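PDB 2PLW: ribosomal RNA methyltransferase, putative from Plasmodium falciparum, which probably transfers a methyl group from S-adenosylmethionine to a uridine 2'-hydroxyl of ribosomal RNA, as in the RlmE (FtsJ) family of methyltransferases. Local coordinates for residues E12-N15 with F19-K22; K56-P61 with V65-G70; P117-G120 with D124-L127. All blocks are in the same frame, centred on the assembly; numbering follows the deposited sequence.

Contact 1. Residues E12-N15 with F19-K22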
ATOM      1  N   GLU A  12     -11.921   2.195   8.524  1.00 18.67           N
ATOM      2  CA  GLU A  12     -12.600   3.344   7.947  1.00 20.53           C
ATOM      3  C   GLU A  12     -12.517   3.310   6.415  1.00 19.58           C
ATOM      4  O   GLU A  12     -13.515   3.498   5.727  1.00 19.31           O
ATOM      5  CB  GLU A  12     -11.982   4.630   8.510  1.00 20.33           C
ATOM      6  CG  GLU A  12     -12.475   5.920   7.894  1.00 23.88           C
ATOM      7  CD  GLU A  12     -11.749   7.158   8.427  1.00 26.08           C
ATOM      8  OE1 GLU A  12     -10.982   7.046   9.422  1.00 29.17           O
ATOM      9  OE2 GLU A  12     -11.963   8.251   7.826  1.00 31.99           O
ATOM     10  N   LEU A  13     -11.311   3.058   5.897  1.00 18.51           N
ATOM     11  CA  LEU A  13     -11.094   3.006   4.460  1.00 17.97           C
ATOM     12  C   LEU A  13     -11.960   1.937   3.795  1.00 17.87           C
ATOM     13  O   LEU A  13     -12.612   2.205   2.783  1.00 18.45           O
ATOM     14  CB  LEU A  13      -9.619   2.755   4.148  1.00 17.59           C
ATOM     15  CG  LEU A  13      -8.700   3.975   4.279  1.00 14.69           C
ATOM     16  CD1 LEU A  13      -7.253   3.496   4.280  1.00 16.06           C
ATOM     17  CD2 LEU A  13      -8.959   4.962   3.146  1.00 16.73           C
ATOM     18  N   ASP A  14     -11.952   0.731   4.357  1.00 18.17           N
ATOM     19  CA  ASP A  14     -12.692  -0.376   3.764  1.00 18.93           C
ATOM     20  C   ASP A  14     -14.195  -0.174   3.927  1.00 20.13           C
ATOM     21  O   ASP A  14     -14.966  -0.528   3.053  1.00 19.95           O
ATOM     22  CB  ASP A  14     -12.271  -1.730   4.314  1.00 18.85           C
ATOM     23  CG  ASP A  14     -12.889  -2.891   3.525  1.00 21.81           C
ATOM     24  OD1 ASP A  14     -12.699  -2.941   2.292  1.00 21.34           O
ATOM     25  OD2 ASP A  14     -13.631  -3.707   4.114  1.00 22.05           O
ATOM     26  N   ASN A  15     -14.598   0.411   5.048  1.00 20.81           N
ATOM     27  CA  ASN A  15     -16.016   0.774   5.227  1.00 22.55           C
ATOM     28  C   ASN A  15     -16.557   1.723   4.153  1.00 23.33           C
ATOM     29  O   ASN A  15     -17.716   1.609   3.724  1.00 23.81           O
ATOM     30  CB  ASN A  15     -16.215   1.371   6.624  1.00 22.47           C
ATOM     31  CG  ASN A  15     -16.288   0.318   7.701  1.00 23.07           C
ATOM     32  OD1 ASN A  15     -16.380  -0.893   7.430  1.00 23.08           O
ATOM     33  ND2 ASN A  15     -16.265   0.773   8.950  1.00 27.30           N
ATOM     34  N   PHE A  19     -13.186  -2.632  -0.548  1.00 22.74           N
ATOM     35  CA  PHE A  19     -12.235  -3.242  -1.466  1.00 21.84           C
ATOM     36  C   PHE A  19     -11.788  -4.609  -0.975  1.00 21.54           C
ATOM     37  O   PHE A  19     -11.306  -5.410  -1.769  1.00 20.75           O
ATOM     38  CB  PHE A  19     -11.030  -2.308  -1.712  1.00 20.04           C
ATOM     39  CG  PHE A  19     -10.456  -1.704  -0.457  1.00 18.64           C
ATOM     40  CD1 PHE A  19      -9.523  -2.418   0.301  1.00 17.72           C
ATOM     41  CD2 PHE A  19     -10.845  -0.426  -0.028  1.00 18.56           C
ATOM     42  CE1 PHE A  19      -8.977  -1.870   1.461  1.00 17.44           C
ATOM     43  CE2 PHE A  19     -10.313   0.124   1.146  1.00 17.74           C
ATOM     44  CZ  PHE A  19      -9.366  -0.602   1.880  1.00 16.25           C
ATOM     45  N   LEU A  20     -11.950  -4.890   0.323  1.00 21.68           N
ATOM     46  CA  LEU A  20     -11.531  -6.180   0.864  1.00 22.36           C
ATOM     47  C   LEU A  20     -12.577  -7.243   0.582  1.00 24.30           C
ATOM     48  O   LEU A  20     -13.633  -7.283   1.216  1.00 25.50           O
ATOM     49  CB  LEU A  20     -11.229  -6.109   2.357  1.00 22.27           C
ATOM     50  CG  LEU A  20     -10.053  -5.205   2.758  1.00 19.64           C
ATOM     51  CD1 LEU A  20     -10.027  -4.992   4.286  1.00 18.22           C
ATOM     52  CD2 LEU A  20      -8.701  -5.784   2.280  1.00 20.93           C
ATOM     53  N   LYS A  21     -12.256  -8.104  -0.377  1.00 24.69           N
ATOM     54  CA  LYS A  21     -13.223  -9.025  -0.968  1.00 25.70           C
ATOM     55  C   LYS A  21     -12.601 -10.409  -1.072  1.00 24.16           C
ATOM     56  O   LYS A  21     -11.378 -10.557  -0.970  1.00 23.62           O
ATOM     57  CB  LYS A  21     -13.619  -8.522  -2.360  1.00 25.48           C
ATOM     58  CG  LYS A  21     -14.551  -7.306  -2.351  1.00 28.18           C
ATOM     59  CD  LYS A  21     -14.820  -6.709  -3.738  1.00 28.60           C
ATOM     60  CE  LYS A  21     -13.616  -5.896  -4.252  1.00 31.36           C
ATOM     61  NZ  LYS A  21     -13.870  -4.855  -5.318  1.00 32.05           N
ATOM     62  N   LYS A  22     -13.446 -11.413  -1.297  1.00 22.96           N
ATOM     63  CA  LYS A  22     -12.993 -12.792  -1.424  1.00 22.98           C
ATOM     64  C   LYS A  22     -12.115 -13.010  -2.661  1.00 21.18           C
ATOM     65  O   LYS A  22     -12.244 -12.297  -3.647  1.00 22.14           O
ATOM     66  CB  LYS A  22     -14.200 -13.747  -1.449  1.00 22.79           C
ATOM     67  CG  LYS A  22     -15.077 -13.618  -2.676  1.00 24.65           C
ATOM     68  CD  LYS A  22     -16.165 -14.700  -2.679  1.00 25.62           C
ATOM     69  CE  LYS A  22     -16.961 -14.704  -3.980  1.00 29.74           C
ATOM     70  NZ  LYS A  22     -17.779 -13.461  -4.242  1.00 34.86           N
TER
HETATM   71  O   HOH W   1     -14.697  -6.048   3.251  1.00 32.27           O

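Contact 2. Residues K56-P61 with V65-G70. With SAM (S-adenosylmethionine), chain C.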
ATOM      1  N   LYS A  56      10.285  -2.550   6.167  1.00 15.66           N
ATOM      2  CA  LYS A  56      11.739  -2.585   6.409  1.00 18.06           C
ATOM      3  C   LYS A  56      12.043  -3.122   7.821  1.00 18.20           C
ATOM      4  O   LYS A  56      13.106  -3.673   8.044  1.00 19.98           O
ATOM      5  CB  LYS A  56      12.394  -1.222   6.144  1.00 18.13           C
ATOM      6  CG  LYS A  56      11.888  -0.101   7.008  1.00 19.95           C
ATOM      7  CD  LYS A  56      12.170   1.305   6.415  1.00 22.35           C
ATOM      8  CE  LYS A  56      13.657   1.619   6.387  1.00 28.07           C
ATOM      9  NZ  LYS A  56      13.872   3.063   6.069  1.00 33.17           N
ATOM     10  N   LYS A  57      11.089  -2.974   8.737  1.00 18.63           N
ATOM     11  CA  LYS A  57      11.184  -3.526  10.098  1.00 20.01           C
ATOM     12  C   LYS A  57      10.564  -4.928  10.187  1.00 20.21           C
ATOM     13  O   LYS A  57       9.494  -5.190   9.623  1.00 20.01           O
ATOM     14  CB  LYS A  57      10.470  -2.623  11.098  1.00 20.57           C
ATOM     15  CG  LYS A  57      11.121  -1.268  11.347  1.00 23.47           C
ATOM     16  CD  LYS A  57      10.419  -0.556  12.528  1.00 23.77           C
ATOM     17  CE  LYS A  57       9.366   0.441  11.994  1.00 30.71           C
ATOM     18  NZ  LYS A  57       8.218   0.778  12.915  1.00 32.16           N
ATOM     19  N   ILE A  58      11.214  -5.804  10.937  1.00 20.33           N
ATOM     20  CA  ILE A  58      10.752  -7.179  11.065  1.00 20.26           C
ATOM     21  C   ILE A  58       9.508  -7.239  11.931  1.00 20.93           C
ATOM     22  O   ILE A  58       9.505  -6.754  13.070  1.00 21.38           O
ATOM     23  CB  ILE A  58      11.862  -8.128  11.601  1.00 21.23           C
ATOM     24  CG1 ILE A  58      12.970  -8.265  10.557  1.00 21.85           C
ATOM     25  CG2 ILE A  58      11.296  -9.541  11.808  1.00 21.70           C
ATOM     26  CD1 ILE A  58      14.304  -8.661  11.115  1.00 25.64           C
ATOM     27  N   MET A  59       8.444  -7.819  11.379  1.00 20.52           N
ATOM     28  CA  MET A  59       7.181  -7.891  12.077  1.00 20.09           C
ATOM     29  C   MET A  59       7.122  -9.254  12.762  1.00 19.39           C
ATOM     30  O   MET A  59       7.618 -10.241  12.222  1.00 20.29           O
ATOM     31  CB  MET A  59       6.058  -7.738  11.049  1.00 20.03           C
ATOM     32  CG  MET A  59       4.683  -8.035  11.552  1.00 21.93           C
ATOM     33  SD  MET A  59       3.435  -7.792  10.280  1.00 20.61           S
ATOM     34  CE  MET A  59       3.436  -9.399   9.478  1.00 21.08           C
ATOM     35  N   ASP A  60       6.516  -9.317  13.948  1.00 18.65           N
ATOM     36  CA  ASP A  60       6.248 -10.618  14.552  1.00 19.40           C
ATOM     37  C   ASP A  60       5.297 -11.404  13.648  1.00 17.95           C
ATOM     38  O   ASP A  60       4.357 -10.827  13.112  1.00 17.96           O
ATOM     39  CB  ASP A  60       5.601 -10.451  15.921  1.00 19.96           C
ATOM     40  CG  ASP A  60       6.588 -10.038  16.981  1.00 24.39           C
ATOM     41  OD1 ASP A  60       7.824 -10.131  16.743  1.00 26.94           O
ATOM     42  OD2 ASP A  60       6.087  -9.641  18.046  1.00 28.74           O
ATOM     43  N   PRO A  61       5.548 -12.710  13.460  1.00 17.48           N
ATOM     44  CA  PRO A  61       4.670 -13.455  12.553  1.00 16.05           C
ATOM     45  C   PRO A  61       3.179 -13.374  12.936  1.00 15.73           C
ATOM     46  O   PRO A  61       2.840 -13.257  14.114  1.00 15.88           O
ATOM     47  CB  PRO A  61       5.161 -14.907  12.681  1.00 16.50           C
ATOM     48  CG  PRO A  61       6.548 -14.809  13.163  1.00 16.62           C
ATOM     49  CD  PRO A  61       6.633 -13.551  13.996  1.00 17.53           C
ATOM     50  N   VAL A  65      -0.390 -15.081   7.298  1.00 14.22           N
ATOM     51  CA  VAL A  65       0.101 -13.901   6.610  1.00 13.92           C
ATOM     52  C   VAL A  65       1.539 -14.143   6.196  1.00 13.69           C
ATOM     53  O   VAL A  65       2.347 -14.628   7.014  1.00 13.50           O
ATOM     54  CB  VAL A  65       0.034 -12.674   7.527  1.00 13.62           C
ATOM     55  CG1 VAL A  65       0.674 -11.428   6.820  1.00 15.01           C
ATOM     56  CG2 VAL A  65      -1.446 -12.407   7.945  1.00 15.84           C
ATOM     57  N   TYR A  66       1.863 -13.801   4.948  1.00 12.71           N
ATOM     58  CA  TYR A  66       3.242 -13.914   4.461  1.00 13.59           C
ATOM     59  C   TYR A  66       3.907 -12.588   4.760  1.00 13.30           C
ATOM     60  O   TYR A  66       3.355 -11.537   4.427  1.00 15.78           O
ATOM     61  CB  TYR A  66       3.285 -14.124   2.959  1.00 14.53           C
ATOM     62  CG  TYR A  66       2.606 -15.367   2.455  1.00 14.78           C
ATOM     63  CD1 TYR A  66       3.309 -16.554   2.321  1.00 16.99           C
ATOM     64  CD2 TYR A  66       1.261 -15.345   2.077  1.00 14.16           C
ATOM     65  CE1 TYR A  66       2.687 -17.701   1.830  1.00 18.78           C
ATOM     66  CE2 TYR A  66       0.631 -16.503   1.605  1.00 16.54           C
ATOM     67  CZ  TYR A  66       1.354 -17.669   1.480  1.00 18.90           C
ATOM     68  OH  TYR A  66       0.751 -18.826   1.017  1.00 18.87           O
ATOM     69  N   PHE A  67       5.076 -12.611   5.386  1.00 13.37           N
ATOM     70  CA  PHE A  67       5.785 -11.370   5.615  1.00 12.36           C
ATOM     71  C   PHE A  67       7.070 -11.343   4.782  1.00 13.32           C
ATOM     72  O   PHE A  67       7.736 -12.378   4.595  1.00 13.63           O
ATOM     73  CB  PHE A  67       6.102 -11.173   7.109  1.00 13.34           C
ATOM     74  CG  PHE A  67       7.008 -10.000   7.372  1.00 13.51           C
ATOM     75  CD1 PHE A  67       6.538  -8.706   7.212  1.00 13.73           C
ATOM     76  CD2 PHE A  67       8.321 -10.201   7.778  1.00 15.46           C
ATOM     77  CE1 PHE A  67       7.371  -7.622   7.463  1.00 15.42           C
ATOM     78  CE2 PHE A  67       9.175  -9.119   8.027  1.00 17.05           C
ATOM     79  CZ  PHE A  67       8.704  -7.837   7.847  1.00 16.04           C
ATOM     80  N   ILE A  68       7.401 -10.155   4.285  1.00 12.35           N
ATOM     81  CA  ILE A  68       8.644  -9.945   3.540  1.00 13.65           C
ATOM     82  C   ILE A  68       9.328  -8.734   4.133  1.00 14.13           C
ATOM     83  O   ILE A  68       8.774  -7.636   4.125  1.00 13.74           O
ATOM     84  CB  ILE A  68       8.390  -9.740   2.020  1.00 13.11           C
ATOM     85  CG1 ILE A  68       7.815 -11.027   1.405  1.00 13.64           C
ATOM     86  CG2 ILE A  68       9.686  -9.253   1.329  1.00 14.06           C
ATOM     87  CD1 ILE A  68       7.278 -10.847  -0.040  1.00 15.88           C
ATOM     88  N   GLN A  69      10.536  -8.927   4.660  1.00 15.54           N
ATOM     89  CA  GLN A  69      11.273  -7.765   5.103  1.00 15.70           C
ATOM     90  C   GLN A  69      11.925  -7.089   3.893  1.00 15.86           C
ATOM     91  O   GLN A  69      12.617  -7.728   3.088  1.00 17.27           O
ATOM     92  CB  GLN A  69      12.323  -8.093   6.168  1.00 17.21           C
ATOM     93  CG  GLN A  69      12.921  -6.822   6.722  1.00 18.09           C
ATOM     94  CD  GLN A  69      14.101  -7.061   7.658  1.00 24.42           C
ATOM     95  OE1 GLN A  69      14.715  -8.118   7.630  1.00 25.79           O
ATOM     96  NE2 GLN A  69      14.415  -6.063   8.489  1.00 24.74           N
ATOM     97  N   GLY A  70      11.691  -5.799   3.759  1.00 15.12           N
ATOM     98  CA  GLY A  70      12.284  -5.042   2.656  1.00 15.74           C
ATOM     99  C   GLY A  70      11.843  -3.605   2.592  1.00 16.86           C
ATOM    100  O   GLY A  70      10.754  -3.259   3.026  1.00 16.27           O
TER
HETATM  101  N   SAM C 203      -0.233  -0.032   8.965  1.00 21.44           N
HETATM  102  CA  SAM C 203       0.671  -0.510  10.065  1.00 21.54           C
HETATM  103  C   SAM C 203      -0.100  -1.291  11.130  1.00 21.26           C
HETATM  104  O   SAM C 203      -1.327  -1.196  11.165  1.00 21.25           O
HETATM  105  OXT SAM C 203       0.455  -2.040  11.944  1.00 20.36           O
HETATM  106  CB  SAM C 203       1.396   0.691  10.685  1.00 21.36           C
HETATM  107  CG  SAM C 203       2.413   1.215   9.672  1.00 23.28           C
HETATM  108  SD  SAM C 203       3.648   2.348  10.339  1.00 28.18           S
HETATM  109  CE  SAM C 203       2.576   3.765  10.625  1.00 27.41           C
HETATM  110  C5' SAM C 203       4.556   2.854   8.855  1.00 22.22           C
HETATM  111  C4' SAM C 203       5.568   1.785   8.444  1.00 17.87           C
HETATM  112  O4' SAM C 203       6.070   2.126   7.149  1.00 18.07           O
HETATM  113  C3' SAM C 203       6.801   1.639   9.370  1.00 18.91           C
HETATM  114  O3' SAM C 203       6.790   0.398  10.041  1.00 18.51           O
HETATM  115  C2' SAM C 203       8.001   1.752   8.418  1.00 17.51           C
HETATM  116  O2' SAM C 203       9.087   0.864   8.659  1.00 17.29           O
HETATM  117  C1' SAM C 203       7.353   1.499   7.069  1.00 15.81           C
HETATM  118  N9  SAM C 203       8.075   2.009   5.902  1.00 18.72           N
HETATM  119  C8  SAM C 203       8.510   3.293   5.647  1.00 18.33           C
HETATM  120  N7  SAM C 203       9.093   3.315   4.430  1.00 16.83           N
HETATM  121  C5  SAM C 203       9.025   2.061   3.912  1.00 17.67           C
HETATM  122  C6  SAM C 203       9.447   1.500   2.706  1.00 17.20           C
HETATM  123  N6  SAM C 203      10.061   2.229   1.784  1.00 16.52           N
HETATM  124  N1  SAM C 203       9.225   0.170   2.451  1.00 18.26           N
HETATM  125  C2  SAM C 203       8.583  -0.638   3.373  1.00 18.01           C
HETATM  126  N3  SAM C 203       8.150  -0.085   4.563  1.00 16.31           N
HETATM  127  C4  SAM C 203       8.386   1.233   4.826  1.00 17.56           C

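Contact 3. Residues P117-G120 with D124-L127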
ATOM      1  N   PRO A 117      10.255   9.237   8.108  1.00 31.05           N
ATOM      2  CA  PRO A 117      10.432  10.059   9.325  1.00 31.76           C
ATOM      3  C   PRO A 117      10.428  11.555   9.025  1.00 31.08           C
ATOM      4  O   PRO A 117      11.053  11.987   8.055  1.00 31.98           O
ATOM      5  CB  PRO A 117      11.819   9.644   9.834  1.00 31.83           C
ATOM      6  CG  PRO A 117      11.994   8.236   9.316  1.00 32.54           C
ATOM      7  CD  PRO A 117      11.303   8.201   7.981  1.00 31.49           C
ATOM      8  N   CYS A 118       9.718  12.329   9.844  1.00 31.76           N
ATOM      9  CA  CYS A 118       9.672  13.785   9.692  1.00 32.40           C
ATOM     10  C   CYS A 118      10.899  14.503  10.236  1.00 32.55           C
ATOM     11  O   CYS A 118      11.319  14.240  11.365  1.00 32.97           O
ATOM     12  CB  CYS A 118       8.420  14.352  10.351  1.00 32.53           C
ATOM     13  SG  CYS A 118       6.993  14.253   9.261  1.00 35.62           S
ATOM     14  N   ILE A 119      11.456  15.416   9.439  1.00 32.41           N
ATOM     15  CA  ILE A 119      12.616  16.218   9.880  1.00 32.22           C
ATOM     16  C   ILE A 119      12.214  17.542  10.546  1.00 31.91           C
ATOM     17  O   ILE A 119      13.063  18.296  11.048  1.00 32.91           O
ATOM     18  CB  ILE A 119      13.628  16.460   8.733  1.00 32.31           C
ATOM     19  CG1 ILE A 119      13.108  17.528   7.751  1.00 32.12           C
ATOM     20  CG2 ILE A 119      13.966  15.151   8.039  1.00 31.43           C
ATOM     21  CD1 ILE A 119      14.095  17.876   6.627  1.00 31.97           C
ATOM     22  N   GLY A 120      10.916  17.816  10.575  1.00 31.51           N
ATOM     23  CA  GLY A 120      10.430  19.082  11.100  1.00 30.46           C
ATOM     24  C   GLY A 120      10.878  20.223  10.205  1.00 29.39           C
ATOM     25  O   GLY A 120      11.541  21.162  10.655  1.00 29.81           O
ATOM     26  N   ASP A 124       9.968  20.160   3.163  1.00 20.17           N
ATOM     27  CA  ASP A 124      10.908  19.060   2.910  1.00 20.96           C
ATOM     28  C   ASP A 124      10.249  17.710   3.198  1.00 20.41           C
ATOM     29  O   ASP A 124      10.425  16.753   2.450  1.00 21.26           O
ATOM     30  CB  ASP A 124      12.144  19.197   3.800  1.00 21.11           C
ATOM     31  CG  ASP A 124      13.240  20.036   3.181  1.00 24.21           C
ATOM     32  OD1 ASP A 124      13.492  19.919   1.961  1.00 29.57           O
ATOM     33  OD2 ASP A 124      13.878  20.789   3.936  1.00 23.27           O
ATOM     34  N   ASP A 125       9.500  17.641   4.296  1.00 20.19           N
ATOM     35  CA  ASP A 125       8.829  16.406   4.681  1.00 20.12           C
ATOM     36  C   ASP A 125       7.787  16.012   3.626  1.00 19.39           C
ATOM     37  O   ASP A 125       7.615  14.832   3.334  1.00 20.00           O
ATOM     38  CB  ASP A 125       8.165  16.550   6.060  1.00 20.43           C
ATOM     39  CG  ASP A 125       9.190  16.580   7.193  1.00 22.30           C
ATOM     40  OD1 ASP A 125      10.307  16.070   7.007  1.00 24.52           O
ATOM     41  OD2 ASP A 125       8.859  17.126   8.263  1.00 25.31           O
ATOM     42  N   HIS A 126       7.117  17.009   3.055  1.00 17.52           N
ATOM     43  CA  HIS A 126       6.166  16.741   1.970  1.00 17.53           C
ATOM     44  C   HIS A 126       6.902  16.197   0.749  1.00 17.03           C
ATOM     45  O   HIS A 126       6.480  15.189   0.171  1.00 16.34           O
ATOM     46  CB  HIS A 126       5.370  17.993   1.609  1.00 17.72           C
ATOM     47  CG  HIS A 126       4.504  17.823   0.398  1.00 18.51           C
ATOM     48  ND1 HIS A 126       3.425  16.960   0.379  1.00 16.98           N
ATOM     49  CD2 HIS A 126       4.596  18.347  -0.846  1.00 18.69           C
ATOM     50  CE1 HIS A 126       2.873  16.985  -0.822  1.00 18.13           C
ATOM     51  NE2 HIS A 126       3.555  17.825  -1.581  1.00 19.69           N
ATOM     52  N   LEU A 127       7.987  16.854   0.339  1.00 16.19           N
ATOM     53  CA  LEU A 127       8.773  16.375  -0.813  1.00 16.30           C
ATOM     54  C   LEU A 127       9.300  14.955  -0.596  1.00 16.56           C
ATOM     55  O   LEU A 127       9.275  14.108  -1.522  1.00 16.05           O
ATOM     56  CB  LEU A 127       9.939  17.320  -1.145  1.00 16.61           C
ATOM     57  CG  LEU A 127      10.640  17.074  -2.492  1.00 17.76           C
ATOM     58  CD1 LEU A 127       9.631  17.344  -3.608  1.00 17.61           C
ATOM     59  CD2 LEU A 127      11.895  17.957  -2.609  1.00 17.12           C
TER
HETATM   60  O   HOH W   2      10.510  13.409   5.771  1.00 30.23           O

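Contact 1. Residues E12-N15 with F19-K22
Over one face of the Phe19 ring sits a carboxylate oxygen: OD1 of Asp14 stands 3.6 Å above the plane of the ring, over its centre. At CE2 the ring meets Leu13, whose backbone O approaches obliquely at 3.5 Å and whose CB lies 4.1 Å from Phe19 CE2. The ring folds back beneath the aspartate because Phe19 CG takes the position between its own N and carbonyl carbon (chi1 46°). Around it, Ile109 and Leu111 of strand 107-112 and Thr149 and Ile151 of strand 148-155 also touch the phenyl group, which places it between the end of helix 7-17 and the central sheet.

Asp14 OD1 collects two backbone amides. Phe19 N reaches it at 2.9 Å, nearly along the C-O axis, whereas Leu20 N comes on the syn side, tilted 31° from the carboxylate plane, with an N-H...O angle of 165°. The methyl CD1 of Leu20 packs against Asp14 CG at 3.6 Å. The second oxygen, Asp14 OD2, receives a water that also donates to Leu20 O, and it forms a salt bridge with Arg43 of helix 35-43.

Both oxygens of this buried carboxylate are therefore engaged, and the two N-H groups together with the guanidinium would be expected to favour its ionised form while tying the loop after helix 7-17 to the helix itself.

Contact 2. Residues K56-P61 with V65-G70
Met59 lies across one face of the Phe67 ring, with its CB 4.0 Å from the ring centroid and 19° off the ring normal, a CH-pi contact. Met59 CG is anti to the backbone N, and a bend at the last torsion brings CE back to 3.9 Å from Phe67 CD1. The sulfur takes an oblique Met-aromatic position, SD lying 5.3 Å from the centroid. Farther along, the same methyl touches Val65, CE to CG1. On the opposite face of the ring stands the backbone N of Gln69, displaced from the ring centre, and Cys31 touches both Met59 and Phe67 from outside the two segments.

These residues close the outer border of the Rossmann-like methyltransferase sheet. Strand 66-69 is its outermost strand on this side and pairs in parallel with strand 49-55; segment 56-61 leaves the end of that neighbour and doubles back, its 56-59 part running 153° from the direction of 65-70. The return passes over the Phe67 side chain, and Lys57 O comes obliquely to 3.3 Å from Phe67 CZ.

Farther out, Ile58 CG1 lies 3.3 Å from Gln69 CD. The extended Gln69 side chain then delivers NE2 to Lys56 O, a 2.8 Å hydrogen bond that is nearly straight at N-H (166°); the acceptor is close to the amide plane of Gln69, although the donor is well tilted from the carbonyl plane of Lys56. Beyond it lies S-adenosylmethionine: Lys56 CG packs near the ribose O2', Gly70 O approaches C2 of the adenine, and Lys57 NZ gives a weak hydrogen bond to O3' of the ribose; Asp55, at the end of strand 49-55, is also hydrogen-bonded to S-adenosylmethionine.

Contact 3. Residues P117-G120 with D124-L127
Asp125 presents its carboxylate to the backbone of the preceding loop, with Ile119 N bonding to Asp125 OD1 at 2.8 Å. This bond is nearly linear (170°), and the amide arrives on the syn side, 21° out of the carboxylate plane. Gly120 N makes a weak hydrogen bond to the other oxygen, Asp125 OD2, at 3.2 Å; that oxygen also accepts a weak bond from Asn121 N. A water also joins the two segments, donating to both Asp125 OD1 and Pro117 O.

Amides of the residues just ahead of helix 122-143 thus converge on a side chain from its first turn, closing the loop after strand 107-112 of the Rossmann-like fold back on the helix it leads into. Gly120 has a positive phi of 66°, a backbone conformation that glycine adopts readily. The side chain of Pro117 lies about 6 Å from the bound S-adenosylmethionine at nearest atoms.

Outside this polar centre, Cys118 CB approaches Asp125 OD2 at 3.5 Å, with SG alongside the carboxylate and the side chain against Tyr155 of strand 148-155. Ile119 sends its CD1 to Asp124 CB (3.7 Å), while CG1, placed between N and the carbonyl carbon, lies close to Asp125 OD1. The carboxylate of Asp124 turns to Asn121 ND2.

Overall arrangement
Contact 1 is buried, contact 2 partly buried, and contact 3 lies at the surface; contacts 1 and 3 fall on opposite sides of the chain's centre, their own centres about 30 Å apart. Contacts 1 and 3 share a chemistry, an aspartate on a helix accepting backbone amides from an adjoining loop, but in contact 1 the loop follows its helix and an arginine and an aromatic ring flank the acid, whereas in contact 3 the loop precedes it. Contact 2 is chiefly apolar, with a glutamine-to-backbone bond at its polar edge. It alone touches S-adenosylmethionine; contact 3 comes within about 6 Å of contact 2 between nearest atoms.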